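Local coordinates for transcriptional regulator (Thermus thermophilus, PDB 2H0A), which probably acts as a CcpA-like transcriptional repressor of the LacI family, with a periplasmic-binding-protein-like domain that may bind an effector, at residues 227-232 against 260-265; 120-125 against 157-162; 10-15 against 216-221. All blocks are in the same frame, centred on the assembly; numbering follows the deposited sequence.

How the contacts relate
All three contacts lie in or beside the two-lobed core of the periplasmic-binding-protein-like fold. Contact 1 is at the hinge, where two strands cross from lobe to lobe, and contact 3 spans the lobes at the cleft, where relatives bind their effectors. Their centres are 12 Å apart and they touch: Asp-216 N lies 2.9 Å from Ile-229 O, a probable hydrogen bond that ties the loop after strand 210-215 to strand 227-230. Contact 2, at the far edge of the same sheet as contact 1, is centred 20 Å from contact 1 and 17 Å from contact 3, although its nearest atoms come within about 4 Å of contact 3.

Contact 1: 227-232 against 260-265; sequences STIAQP and FEPVLV
The hinge of a periplasmic-binding-protein-like fold brings strand 227-230 beside strand 263-265, antiparallel at 161°, just where both strands lead from one lobe toward the other. Thr-228 and Val-265 form a hydrogen-bonded pair, with Thr-228 N to Val-265 O at 3.1 Å and Val-265 N to Thr-228 O at 2.9 Å. Ala-230 and Val-263 repeat the pattern: Ala-230 N gives to Val-263 O, and Val-263 N meets Ala-230 O at 3.1 Å on a lone pair in the carbonyl plane. Between them, Ile-229 and Leu-264 are a non-hydrogen-bonded pair, and their apolar chains lie against helix 99-109. Ile-229 has CG1 anti to its carbonyl carbon (chi1 -60°), which sets the other branch, CG2, alongside Pro-262 CB at 3.6 Å, the two side chains pointing the same way. On the other face the small Ala-230 packs close to its neighbours, its CB 3.8 Å from Val-265 CG2, while Thr-228 turns its hydroxyl to Asp-189. Past the ladder the strands diverge toward the other lobe, and prolines, lacking an N-H, suit positions where no further strand bond is made. Pro-232 also stands at the N-cap of helix 233-248, which touches the Phe-260 ring. Pro-232 CG comes obliquely against that ring, 3.5 Å from Phe-260 CD2.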
ATOM      1  N   SER A 227      14.597 -17.695  -4.166  1.00 37.71           N
ATOM      2  CA  SER A 227      14.224 -18.949  -3.534  1.00 35.86           C
ATOM      3  C   SER A 227      13.118 -18.516  -2.594  1.00 33.98           C
ATOM      4  O   SER A 227      13.134 -17.389  -2.108  1.00 33.77           O
ATOM      5  CB  SER A 227      15.380 -19.541  -2.717  1.00 36.01           C
ATOM      6  OG  SER A 227      16.531 -19.754  -3.516  1.00 39.29           O
ATOM      7  N   THR A 228      12.161 -19.386  -2.320  1.00 33.59           N
ATOM      8  CA  THR A 228      11.088 -18.989  -1.426  1.00 33.89           C
ATOM      9  C   THR A 228      10.329 -20.176  -0.861  1.00 32.98           C
ATOM     10  O   THR A 228      10.512 -21.304  -1.299  1.00 34.17           O
ATOM     11  CB  THR A 228      10.099 -18.031  -2.166  1.00 34.46           C
ATOM     12  OG1 THR A 228       9.036 -17.647  -1.288  1.00 37.06           O
ATOM     13  CG2 THR A 228       9.507 -18.703  -3.397  1.00 32.03           C
ATOM     14  N   ILE A 229       9.512 -19.908   0.147  1.00 32.85           N
ATOM     15  CA  ILE A 229       8.655 -20.916   0.758  1.00 33.74           C
ATOM     16  C   ILE A 229       7.340 -20.653   0.020  1.00 34.98           C
ATOM     17  O   ILE A 229       6.614 -19.705   0.338  1.00 33.58           O
ATOM     18  CB  ILE A 229       8.442 -20.653   2.279  1.00 33.15           C
ATOM     19  CG1 ILE A 229       9.782 -20.663   3.009  1.00 28.53           C
ATOM     20  CG2 ILE A 229       7.504 -21.703   2.866  1.00 31.44           C
ATOM     21  CD1 ILE A 229      10.485 -21.985   2.924  1.00 29.64           C
ATOM     22  N   ALA A 230       7.046 -21.487  -0.969  1.00 36.56           N
ATOM     23  CA  ALA A 230       5.849 -21.310  -1.789  1.00 38.12           C
ATOM     24  C   ALA A 230       4.507 -21.752  -1.214  1.00 37.32           C
ATOM     25  O   ALA A 230       4.374 -22.856  -0.692  1.00 38.00           O
ATOM     26  CB  ALA A 230       6.064 -21.974  -3.157  1.00 38.69           C
ATOM     27  N   GLN A 231       3.522 -20.865  -1.334  1.00 36.94           N
ATOM     28  CA  GLN A 231       2.156 -21.114  -0.896  1.00 36.79           C
ATOM     29  C   GLN A 231       1.312 -21.435  -2.132  1.00 36.61           C
ATOM     30  O   GLN A 231       1.484 -20.815  -3.173  1.00 35.85           O
ATOM     31  CB  GLN A 231       1.541 -19.879  -0.259  1.00 38.81           C
ATOM     32  CG  GLN A 231       2.146 -19.394   1.025  1.00 42.22           C
ATOM     33  CD  GLN A 231       1.265 -18.330   1.664  1.00 44.52           C
ATOM     34  OE1 GLN A 231       0.173 -18.628   2.154  1.00 45.19           O
ATOM     35  NE2 GLN A 231       1.724 -17.082   1.640  1.00 44.52           N
ATOM     36  N   PRO A 232       0.397 -22.419  -2.029  1.00 37.21           N
ATOM     37  CA  PRO A 232      -0.478 -22.807  -3.149  1.00 36.01           C
ATOM     38  C   PRO A 232      -1.739 -21.958  -3.079  1.00 35.71           C
ATOM     39  O   PRO A 232      -2.840 -22.474  -2.891  1.00 35.36           O
ATOM     40  CB  PRO A 232      -0.759 -24.273  -2.857  1.00 36.33           C
ATOM     41  CG  PRO A 232      -0.825 -24.280  -1.330  1.00 35.58           C
ATOM     42  CD  PRO A 232       0.337 -23.413  -0.934  1.00 35.76           C
ATOM     43  N   PHE A 260      -3.497 -26.523   3.973  1.00 40.69           N
ATOM     44  CA  PHE A 260      -2.510 -26.663   2.915  1.00 41.48           C
ATOM     45  C   PHE A 260      -1.108 -26.575   3.508  1.00 41.94           C
ATOM     46  O   PHE A 260      -0.939 -26.104   4.628  1.00 43.31           O
ATOM     47  CB  PHE A 260      -2.712 -25.569   1.857  1.00 40.82           C
ATOM     48  CG  PHE A 260      -3.875 -25.820   0.936  1.00 39.95           C
ATOM     49  CD1 PHE A 260      -5.184 -25.767   1.407  1.00 38.35           C
ATOM     50  CD2 PHE A 260      -3.661 -26.120  -0.409  1.00 39.99           C
ATOM     51  CE1 PHE A 260      -6.263 -26.005   0.552  1.00 37.52           C
ATOM     52  CE2 PHE A 260      -4.737 -26.360  -1.275  1.00 38.91           C
ATOM     53  CZ  PHE A 260      -6.036 -26.302  -0.794  1.00 36.91           C
ATOM     54  N   GLU A 261      -0.107 -27.043   2.767  1.00 42.50           N
ATOM     55  CA  GLU A 261       1.273 -26.991   3.246  1.00 43.81           C
ATOM     56  C   GLU A 261       2.160 -26.264   2.254  1.00 41.69           C
ATOM     57  O   GLU A 261       2.047 -26.456   1.050  1.00 40.50           O
ATOM     58  CB  GLU A 261       1.857 -28.397   3.468  1.00 46.85           C
ATOM     59  CG  GLU A 261       1.118 -29.272   4.473  1.00 52.83           C
ATOM     60  CD  GLU A 261       1.873 -30.565   4.794  1.00 56.92           C
ATOM     61  OE1 GLU A 261       2.434 -31.186   3.861  1.00 57.76           O
ATOM     62  OE2 GLU A 261       1.895 -30.968   5.981  1.00 58.16           O
ATOM     63  N   PRO A 262       3.060 -25.413   2.754  1.00 41.09           N
ATOM     64  CA  PRO A 262       3.978 -24.659   1.904  1.00 41.16           C
ATOM     65  C   PRO A 262       5.173 -25.547   1.567  1.00 41.49           C
ATOM     66  O   PRO A 262       5.421 -26.542   2.244  1.00 43.19           O
ATOM     67  CB  PRO A 262       4.352 -23.481   2.784  1.00 41.02           C
ATOM     68  CG  PRO A 262       4.404 -24.114   4.138  1.00 41.28           C
ATOM     69  CD  PRO A 262       3.166 -24.977   4.157  1.00 41.65           C
ATOM     70  N   VAL A 263       5.912 -25.198   0.526  1.00 40.66           N
ATOM     71  CA  VAL A 263       7.053 -26.010   0.142  1.00 41.49           C
ATOM     72  C   VAL A 263       8.218 -25.135  -0.285  1.00 40.85           C
ATOM     73  O   VAL A 263       8.029 -24.098  -0.919  1.00 40.80           O
ATOM     74  CB  VAL A 263       6.677 -26.973  -1.022  1.00 42.72           C
ATOM     75  CG1 VAL A 263       6.306 -26.168  -2.259  1.00 43.31           C
ATOM     76  CG2 VAL A 263       7.826 -27.918  -1.324  1.00 42.56           C
ATOM     77  N   LEU A 264       9.425 -25.559   0.062  1.00 40.18           N
ATOM     78  CA  LEU A 264      10.618 -24.809  -0.294  1.00 39.74           C
ATOM     79  C   LEU A 264      10.923 -24.993  -1.767  1.00 38.99           C
ATOM     80  O   LEU A 264      10.883 -26.108  -2.287  1.00 40.32           O
ATOM     81  CB  LEU A 264      11.818 -25.305   0.516  1.00 41.19           C
ATOM     82  CG  LEU A 264      13.092 -24.456   0.663  1.00 41.71           C
ATOM     83  CD1 LEU A 264      14.276 -25.393   0.867  1.00 40.34           C
ATOM     84  CD2 LEU A 264      13.339 -23.597  -0.549  1.00 41.35           C
ATOM     85  N   VAL A 265      11.224 -23.896  -2.445  1.00 36.98           N
ATOM     86  CA  VAL A 265      11.592 -23.961  -3.849  1.00 36.58           C
ATOM     87  C   VAL A 265      12.922 -23.221  -3.933  1.00 37.39           C
ATOM     88  O   VAL A 265      12.968 -22.013  -3.727  1.00 39.16           O
ATOM     89  CB  VAL A 265      10.538 -23.277  -4.754  1.00 35.17           C
ATOM     90  CG1 VAL A 265      10.910 -23.463  -6.231  1.00 30.91           C
ATOM     91  CG2 VAL A 265       9.154 -23.853  -4.466  1.00 32.37           C
TER

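Contact 2: 120-125 against 157-162; sequences AVEEEP and LYITRH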
ATOM      1  N   ALA A 120      10.415  -9.197   9.520  1.00 45.15           N
ATOM      2  CA  ALA A 120       9.048  -9.401   9.971  1.00 47.06           C
ATOM      3  C   ALA A 120       8.159  -8.268   9.474  1.00 49.52           C
ATOM      4  O   ALA A 120       8.444  -7.091   9.703  1.00 48.16           O
ATOM      5  CB  ALA A 120       9.014  -9.473  11.489  1.00 45.96           C
ATOM      6  N   VAL A 121       7.084  -8.631   8.787  1.00 54.14           N
ATOM      7  CA  VAL A 121       6.155  -7.641   8.257  1.00 59.60           C
ATOM      8  C   VAL A 121       5.180  -7.175   9.335  1.00 64.64           C
ATOM      9  O   VAL A 121       4.525  -7.987   9.994  1.00 65.08           O
ATOM     10  CB  VAL A 121       5.372  -8.207   7.066  1.00 58.68           C
ATOM     11  CG1 VAL A 121       4.427  -7.153   6.517  1.00 58.36           C
ATOM     12  CG2 VAL A 121       6.343  -8.673   5.990  1.00 57.99           C
ATOM     13  N   GLU A 122       5.094  -5.858   9.500  1.00 70.09           N
ATOM     14  CA  GLU A 122       4.237  -5.245  10.505  1.00 74.78           C
ATOM     15  C   GLU A 122       3.212  -4.294   9.888  1.00 77.87           C
ATOM     16  O   GLU A 122       3.473  -3.101   9.731  1.00 78.66           O
ATOM     17  CB  GLU A 122       5.110  -4.480  11.509  1.00 76.08           C
ATOM     18  CG  GLU A 122       4.370  -3.861  12.690  1.00 78.94           C
ATOM     19  CD  GLU A 122       3.903  -4.893  13.698  1.00 80.35           C
ATOM     20  OE1 GLU A 122       4.751  -5.657  14.208  1.00 81.24           O
ATOM     21  OE2 GLU A 122       2.687  -4.935  13.983  1.00 81.71           O
ATOM     22  N   GLU A 123       2.048  -4.827   9.531  1.00 81.57           N
ATOM     23  CA  GLU A 123       0.983  -4.010   8.959  1.00 85.27           C
ATOM     24  C   GLU A 123      -0.117  -3.806   9.994  1.00 87.38           C
ATOM     25  O   GLU A 123      -0.637  -4.774  10.558  1.00 87.39           O
ATOM     26  CB  GLU A 123       0.395  -4.674   7.714  1.00 85.99           C
ATOM     27  CG  GLU A 123       1.289  -4.604   6.489  1.00 87.43           C
ATOM     28  CD  GLU A 123       1.728  -3.188   6.170  1.00 88.38           C
ATOM     29  OE1 GLU A 123       0.962  -2.243   6.461  1.00 88.87           O
ATOM     30  OE2 GLU A 123       2.836  -3.021   5.615  1.00 88.31           O
ATOM     31  N   GLU A 124      -0.462  -2.542  10.235  1.00 90.14           N
ATOM     32  CA  GLU A 124      -1.489  -2.171  11.208  1.00 92.73           C
ATOM     33  C   GLU A 124      -2.667  -3.149  11.279  1.00 94.15           C
ATOM     34  O   GLU A 124      -3.113  -3.502  12.370  1.00 94.32           O
ATOM     35  CB  GLU A 124      -1.983  -0.747  10.917  1.00 93.01           C
ATOM     36  CG  GLU A 124      -3.108  -0.265  11.816  1.00 93.98           C
ATOM     37  CD  GLU A 124      -4.471  -0.699  11.323  1.00 94.64           C
ATOM     38  OE1 GLU A 124      -4.848  -0.310  10.194  1.00 94.43           O
ATOM     39  OE2 GLU A 124      -5.165  -1.428  12.063  1.00 94.68           O
ATOM     40  N   PRO A 125      -3.191  -3.592  10.119  1.00 95.24           N
ATOM     41  CA  PRO A 125      -4.316  -4.535  10.110  1.00 96.06           C
ATOM     42  C   PRO A 125      -3.897  -5.951  10.512  1.00 97.22           C
ATOM     43  O   PRO A 125      -3.530  -6.762   9.665  1.00 97.89           O
ATOM     44  CB  PRO A 125      -4.805  -4.478   8.663  1.00 95.38           C
ATOM     45  CG  PRO A 125      -4.419  -3.104   8.226  1.00 95.26           C
ATOM     46  CD  PRO A 125      -3.030  -2.982   8.788  1.00 95.24           C
ATOM     47  N   LEU A 157      16.807  -9.450  13.884  1.00 39.87           N
ATOM     48  CA  LEU A 157      15.469  -9.294  13.337  1.00 40.73           C
ATOM     49  C   LEU A 157      15.243  -7.855  12.896  1.00 42.12           C
ATOM     50  O   LEU A 157      15.833  -6.925  13.445  1.00 43.65           O
ATOM     51  CB  LEU A 157      14.426  -9.633  14.397  1.00 39.64           C
ATOM     52  CG  LEU A 157      12.973  -9.408  13.995  1.00 36.51           C
ATOM     53  CD1 LEU A 157      12.549 -10.480  13.005  1.00 37.10           C
ATOM     54  CD2 LEU A 157      12.100  -9.452  15.216  1.00 34.68           C
ATOM     55  N   TYR A 158      14.388  -7.676  11.896  1.00 42.25           N
ATOM     56  CA  TYR A 158      14.066  -6.341  11.426  1.00 40.73           C
ATOM     57  C   TYR A 158      12.585  -6.302  11.149  1.00 41.02           C
ATOM     58  O   TYR A 158      12.045  -7.183  10.487  1.00 40.96           O
ATOM     59  CB  TYR A 158      14.821  -5.994  10.148  1.00 40.35           C
ATOM     60  CG  TYR A 158      14.755  -4.518   9.805  1.00 40.59           C
ATOM     61  CD1 TYR A 158      15.575  -3.596  10.445  1.00 38.91           C
ATOM     62  CD2 TYR A 158      13.872  -4.047   8.837  1.00 41.32           C
ATOM     63  CE1 TYR A 158      15.525  -2.254  10.129  1.00 38.11           C
ATOM     64  CE2 TYR A 158      13.814  -2.700   8.517  1.00 40.69           C
ATOM     65  CZ  TYR A 158      14.644  -1.809   9.165  1.00 40.02           C
ATOM     66  OH  TYR A 158      14.594  -0.467   8.840  1.00 40.91           O
ATOM     67  N   ILE A 159      11.927  -5.277  11.670  1.00 41.63           N
ATOM     68  CA  ILE A 159      10.499  -5.122  11.475  1.00 41.80           C
ATOM     69  C   ILE A 159      10.256  -3.968  10.505  1.00 41.65           C
ATOM     70  O   ILE A 159      10.868  -2.902  10.627  1.00 42.14           O
ATOM     71  CB  ILE A 159       9.798  -4.838  12.823  1.00 42.02           C
ATOM     72  CG1 ILE A 159      10.220  -5.894  13.853  1.00 41.06           C
ATOM     73  CG2 ILE A 159       8.286  -4.856  12.639  1.00 40.67           C
ATOM     74  CD1 ILE A 159       9.745  -5.617  15.261  1.00 37.96           C
ATOM     75  N   THR A 160       9.368  -4.184   9.541  1.00 41.48           N
ATOM     76  CA  THR A 160       9.060  -3.154   8.558  1.00 40.76           C
ATOM     77  C   THR A 160       7.736  -3.425   7.837  1.00 39.83           C
ATOM     78  O   THR A 160       6.967  -4.286   8.250  1.00 37.93           O
ATOM     79  CB  THR A 160      10.225  -3.015   7.532  1.00 40.88           C
ATOM     80  OG1 THR A 160       9.930  -1.957   6.614  1.00 41.40           O
ATOM     81  CG2 THR A 160      10.445  -4.311   6.768  1.00 39.93           C
ATOM     82  N   ARG A 161       7.469  -2.679   6.769  1.00 40.39           N
ATOM     83  CA  ARG A 161       6.228  -2.838   6.014  1.00 40.90           C
ATOM     84  C   ARG A 161       6.415  -3.816   4.864  1.00 39.95           C
ATOM     85  O   ARG A 161       7.540  -4.143   4.485  1.00 37.22           O
ATOM     86  CB  ARG A 161       5.763  -1.496   5.448  1.00 43.95           C
ATOM     87  CG  ARG A 161       5.899  -0.297   6.385  1.00 49.20           C
ATOM     88  CD  ARG A 161       4.786  -0.205   7.402  1.00 53.60           C
ATOM     89  NE  ARG A 161       3.463  -0.291   6.789  1.00 61.26           N
ATOM     90  CZ  ARG A 161       3.037   0.464   5.777  1.00 64.13           C
ATOM     91  NH1 ARG A 161       3.833   1.381   5.244  1.00 65.81           N
ATOM     92  NH2 ARG A 161       1.807   0.302   5.296  1.00 63.96           N
ATOM     93  N   HIS A 162       5.295  -4.272   4.309  1.00 39.49           N
ATOM     94  CA  HIS A 162       5.303  -5.221   3.205  1.00 39.61           C
ATOM     95  C   HIS A 162       5.585  -4.507   1.885  1.00 39.98           C
ATOM     96  O   HIS A 162       4.685  -4.242   1.102  1.00 40.84           O
ATOM     97  CB  HIS A 162       3.961  -5.965   3.166  1.00 37.68           C
ATOM     98  CG  HIS A 162       3.839  -6.956   2.045  1.00 39.99           C
ATOM     99  ND1 HIS A 162       3.137  -6.691   0.891  1.00 40.31           N
ATOM    100  CD2 HIS A 162       4.325  -8.214   1.911  1.00 40.89           C
ATOM    101  CE1 HIS A 162       3.193  -7.743   0.090  1.00 40.01           C
ATOM    102  NE2 HIS A 162       3.907  -8.679   0.686  1.00 40.81           N
TER
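Ala-120, Glu-123 and Glu-122 bury the most surface where the end of strand 116-121 runs beside strand 157-160. Ala-120 is bound through both its backbone N and its backbone O: its N gives to Tyr-158 O at 2.8 Å, and its O receives Thr-160 N at 3.1 Å. Its lone methyl is short enough to lie low on the sheet, where Leu-157 CD1 meets Ala-120 CB at 4.0 Å. Two residues on, Glu-122 N continues the parallel ladder to Thr-160 O at 2.7 Å. The aliphatic base of Glu-122 runs alongside Ile-159, CB against the CG2 branch, so a residue with a polar end at the surface still contributes carbon to the packing.

Glu-123 works instead with its carboxylate. Its chain bends at chi2 (-53°), and Arg-161 curls to meet it through bends at chi2 and chi3, the two side chains crossing at about a right angle. Glu-123 OE1 uses its syn lone pair for Arg-161 NH2 at 2.9 Å, in the guanidinium plane, and adds a weak bond to NE; the two flat groups are nevertheless turned 61° apart. Glu-123 OE2 takes the backbone N of His-162 at 3.1 Å on its anti lone pair. Both oxygens are thus engaged, which fixes the rotation of the carboxylate and ties down the chain leaving the strand.

The paired strands belong to a beta-alpha-beta crossover through helix 133-147, whose Met-138 touches Ala-120 and Leu-157. Strand 157-160 is outermost in this chain's sheet; Tyr-158 packs on helix 164-175 and makes a weak hydrogen bond to Arg-168 of the second subunit.

Contact 3: 10-15 against 216-221; sequences ATEFYR and DGHPFA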
ATOM      1  N   ALA A  10      -5.161  -5.560  -1.880  1.00 69.67           N
ATOM      2  CA  ALA A  10      -4.908  -5.584  -3.319  1.00 66.42           C
ATOM      3  C   ALA A  10      -3.423  -5.887  -3.526  1.00 64.13           C
ATOM      4  O   ALA A  10      -2.672  -5.076  -4.062  1.00 61.59           O
ATOM      5  CB  ALA A  10      -5.275  -4.250  -3.961  1.00 67.11           C
ATOM      6  N   THR A  11      -3.020  -7.070  -3.074  1.00 62.01           N
ATOM      7  CA  THR A  11      -1.648  -7.549  -3.188  1.00 58.99           C
ATOM      8  C   THR A  11      -1.658  -8.728  -4.151  1.00 55.62           C
ATOM      9  O   THR A  11      -2.726  -9.186  -4.550  1.00 55.65           O
ATOM     10  CB  THR A  11      -1.125  -8.024  -1.830  1.00 60.39           C
ATOM     11  OG1 THR A  11      -2.086  -8.905  -1.235  1.00 61.31           O
ATOM     12  CG2 THR A  11      -0.894  -6.842  -0.910  1.00 61.25           C
ATOM     13  N   GLU A  12      -0.486  -9.221  -4.529  1.00 50.94           N
ATOM     14  CA  GLU A  12      -0.419 -10.346  -5.455  1.00 48.25           C
ATOM     15  C   GLU A  12      -1.060 -11.597  -4.847  1.00 46.82           C
ATOM     16  O   GLU A  12      -1.530 -12.478  -5.562  1.00 45.17           O
ATOM     17  CB  GLU A  12       1.037 -10.633  -5.832  1.00 48.72           C
ATOM     18  CG  GLU A  12       1.230 -11.893  -6.660  1.00 51.53           C
ATOM     19  CD  GLU A  12       0.701 -11.765  -8.077  1.00 54.08           C
ATOM     20  OE1 GLU A  12      -0.284 -11.026  -8.284  1.00 55.84           O
ATOM     21  OE2 GLU A  12       1.263 -12.418  -8.985  1.00 54.67           O
ATOM     22  N   PHE A  13      -1.084 -11.655  -3.518  1.00 45.84           N
ATOM     23  CA  PHE A  13      -1.650 -12.789  -2.800  1.00 44.99           C
ATOM     24  C   PHE A  13      -3.142 -12.893  -3.046  1.00 46.03           C
ATOM     25  O   PHE A  13      -3.707 -13.990  -3.079  1.00 47.01           O
ATOM     26  CB  PHE A  13      -1.388 -12.642  -1.301  1.00 43.35           C
ATOM     27  CG  PHE A  13      -1.987 -13.743  -0.460  1.00 41.72           C
ATOM     28  CD1 PHE A  13      -1.407 -15.004  -0.418  1.00 38.92           C
ATOM     29  CD2 PHE A  13      -3.132 -13.510   0.302  1.00 40.13           C
ATOM     30  CE1 PHE A  13      -1.955 -16.014   0.375  1.00 37.34           C
ATOM     31  CE2 PHE A  13      -3.680 -14.518   1.097  1.00 38.67           C
ATOM     32  CZ  PHE A  13      -3.090 -15.768   1.131  1.00 35.86           C
ATOM     33  N   TYR A  14      -3.789 -11.749  -3.215  1.00 46.69           N
ATOM     34  CA  TYR A  14      -5.215 -11.751  -3.454  1.00 47.69           C
ATOM     35  C   TYR A  14      -5.504 -11.924  -4.928  1.00 47.55           C
ATOM     36  O   TYR A  14      -6.554 -12.440  -5.297  1.00 48.84           O
ATOM     37  CB  TYR A  14      -5.836 -10.477  -2.888  1.00 50.84           C
ATOM     38  CG  TYR A  14      -5.668 -10.433  -1.393  1.00 56.88           C
ATOM     39  CD1 TYR A  14      -6.425 -11.266  -0.566  1.00 58.99           C
ATOM     40  CD2 TYR A  14      -4.648  -9.682  -0.813  1.00 60.10           C
ATOM     41  CE1 TYR A  14      -6.159 -11.365   0.795  1.00 62.29           C
ATOM     42  CE2 TYR A  14      -4.370  -9.772   0.547  1.00 63.85           C
ATOM     43  CZ  TYR A  14      -5.127 -10.621   1.346  1.00 64.89           C
ATOM     44  OH  TYR A  14      -4.813 -10.748   2.682  1.00 67.08           O
ATOM     45  N   ARG A  15      -4.573 -11.521  -5.782  1.00 46.60           N
ATOM     46  CA  ARG A  15      -4.813 -11.697  -7.203  1.00 46.09           C
ATOM     47  C   ARG A  15      -4.844 -13.197  -7.450  1.00 45.95           C
ATOM     48  O   ARG A  15      -5.774 -13.711  -8.069  1.00 46.54           O
ATOM     49  CB  ARG A  15      -3.709 -11.064  -8.056  1.00 45.47           C
ATOM     50  CG  ARG A  15      -4.005 -11.154  -9.550  1.00 45.69           C
ATOM     51  CD  ARG A  15      -2.797 -10.863 -10.431  1.00 45.98           C
ATOM     52  NE  ARG A  15      -1.790 -11.920 -10.372  1.00 48.24           N
ATOM     53  CZ  ARG A  15      -1.993 -13.175 -10.761  1.00 49.58           C
ATOM     54  NH1 ARG A  15      -3.170 -13.549 -11.243  1.00 50.12           N
ATOM     55  NH2 ARG A  15      -1.019 -14.065 -10.657  1.00 51.27           N
ATOM     56  N   ASP A 216       5.739 -16.951   0.170  1.00 40.87           N
ATOM     57  CA  ASP A 216       4.647 -16.758  -0.793  1.00 42.13           C
ATOM     58  C   ASP A 216       4.731 -17.298  -2.219  1.00 41.58           C
ATOM     59  O   ASP A 216       3.763 -17.251  -2.959  1.00 40.95           O
ATOM     60  CB  ASP A 216       4.493 -15.293  -1.223  1.00 44.13           C
ATOM     61  CG  ASP A 216       3.669 -14.460  -0.242  1.00 47.29           C
ATOM     62  OD1 ASP A 216       2.925 -15.014   0.601  1.00 49.57           O
ATOM     63  OD2 ASP A 216       3.752 -13.219  -0.332  1.00 48.95           O
ATOM     64  N   GLY A 217       5.892 -17.806  -2.608  1.00 41.37           N
ATOM     65  CA  GLY A 217       6.017 -18.366  -3.939  1.00 42.05           C
ATOM     66  C   GLY A 217       5.335 -17.681  -5.116  1.00 43.85           C
ATOM     67  O   GLY A 217       4.813 -18.345  -6.019  1.00 45.28           O
ATOM     68  N   HIS A 218       5.259 -16.355  -5.076  1.00 43.50           N
ATOM     69  CA  HIS A 218       4.621 -15.600  -6.145  1.00 42.94           C
ATOM     70  C   HIS A 218       5.219 -15.845  -7.518  1.00 45.21           C
ATOM     71  O   HIS A 218       6.396 -16.173  -7.643  1.00 46.09           O
ATOM     72  CB  HIS A 218       4.675 -14.099  -5.865  1.00 40.35           C
ATOM     73  CG  HIS A 218       3.760 -13.658  -4.773  1.00 38.98           C
ATOM     74  ND1 HIS A 218       2.514 -14.211  -4.581  1.00 40.48           N
ATOM     75  CD2 HIS A 218       3.901 -12.705  -3.825  1.00 40.30           C
ATOM     76  CE1 HIS A 218       1.926 -13.620  -3.558  1.00 40.01           C
ATOM     77  NE2 HIS A 218       2.746 -12.701  -3.082  1.00 40.95           N
ATOM     78  N   PRO A 219       4.408 -15.688  -8.573  1.00 46.79           N
ATOM     79  CA  PRO A 219       4.884 -15.896  -9.940  1.00 46.65           C
ATOM     80  C   PRO A 219       6.139 -15.078 -10.260  1.00 46.73           C
ATOM     81  O   PRO A 219       7.073 -15.576 -10.878  1.00 45.78           O
ATOM     82  CB  PRO A 219       3.687 -15.467 -10.784  1.00 46.07           C
ATOM     83  CG  PRO A 219       2.531 -15.881  -9.933  1.00 45.73           C
ATOM     84  CD  PRO A 219       2.955 -15.432  -8.557  1.00 47.18           C
ATOM     85  N   PHE A 220       6.167 -13.825  -9.830  1.00 47.02           N
ATOM     86  CA  PHE A 220       7.316 -12.991 -10.123  1.00 48.31           C
ATOM     87  C   PHE A 220       8.607 -13.500  -9.499  1.00 49.86           C
ATOM     88  O   PHE A 220       9.691 -13.009  -9.805  1.00 49.98           O
ATOM     89  CB  PHE A 220       7.041 -11.542  -9.697  1.00 47.80           C
ATOM     90  CG  PHE A 220       7.005 -11.319  -8.206  1.00 47.28           C
ATOM     91  CD1 PHE A 220       8.166 -11.399  -7.439  1.00 47.83           C
ATOM     92  CD2 PHE A 220       5.817 -10.962  -7.577  1.00 48.30           C
ATOM     93  CE1 PHE A 220       8.141 -11.120  -6.073  1.00 46.42           C
ATOM     94  CE2 PHE A 220       5.784 -10.681  -6.209  1.00 46.30           C
ATOM     95  CZ  PHE A 220       6.948 -10.761  -5.460  1.00 46.71           C
ATOM     96  N   ALA A 221       8.494 -14.502  -8.638  1.00 51.91           N
ATOM     97  CA  ALA A 221       9.656 -15.054  -7.952  1.00 53.92           C
ATOM     98  C   ALA A 221      10.576 -15.896  -8.825  1.00 56.05           C
ATOM     99  O   ALA A 221      11.770 -15.998  -8.548  1.00 55.99           O
ATOM    100  CB  ALA A 221       9.204 -15.871  -6.752  1.00 52.66           C
TER
HETATM  101  O   HOH W   1       1.106 -10.582  -2.110  1.00 19.65           O
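Glu-12 lies across the imidazole of His-218, the two side chains sliding past each other in opposite directions. Its CB already lies over the ring, 3.8 Å from His-218 NE2. With CG anti to the backbone N (chi1 173°), the chain stays over the same face, and CG, shifted toward the rim, makes a CH-pi contact 3.5 Å from the His-218 centroid. Asp-216 CB covers the opposite face, so the ring lies between that carbon and the aliphatic part of Glu-12. From CG the chain bends at chi2 (71°) and brings the carboxylate back to Arg-15, three residues on in the same helix. Glu-12 OE1 meets Arg-15 NE at 2.7 Å, while OE2 takes Arg-15 NH2 and lies 3.5 Å from Pro-219 CD.

Histidine suits this place because both ring nitrogens have partners. ND1 bonds to Arg-16, and NE2 lies 2.9 Å from a water that accepts from Phe-13 N at 2.8 Å, occupying an amide of the helix's first turn. Thr-11 is the N-cap. A helix start from one lobe thus faces the loop after strand 210-215 of the other, an arrangement typical of the interlobe cleft in periplasmic-binding-protein-like folds.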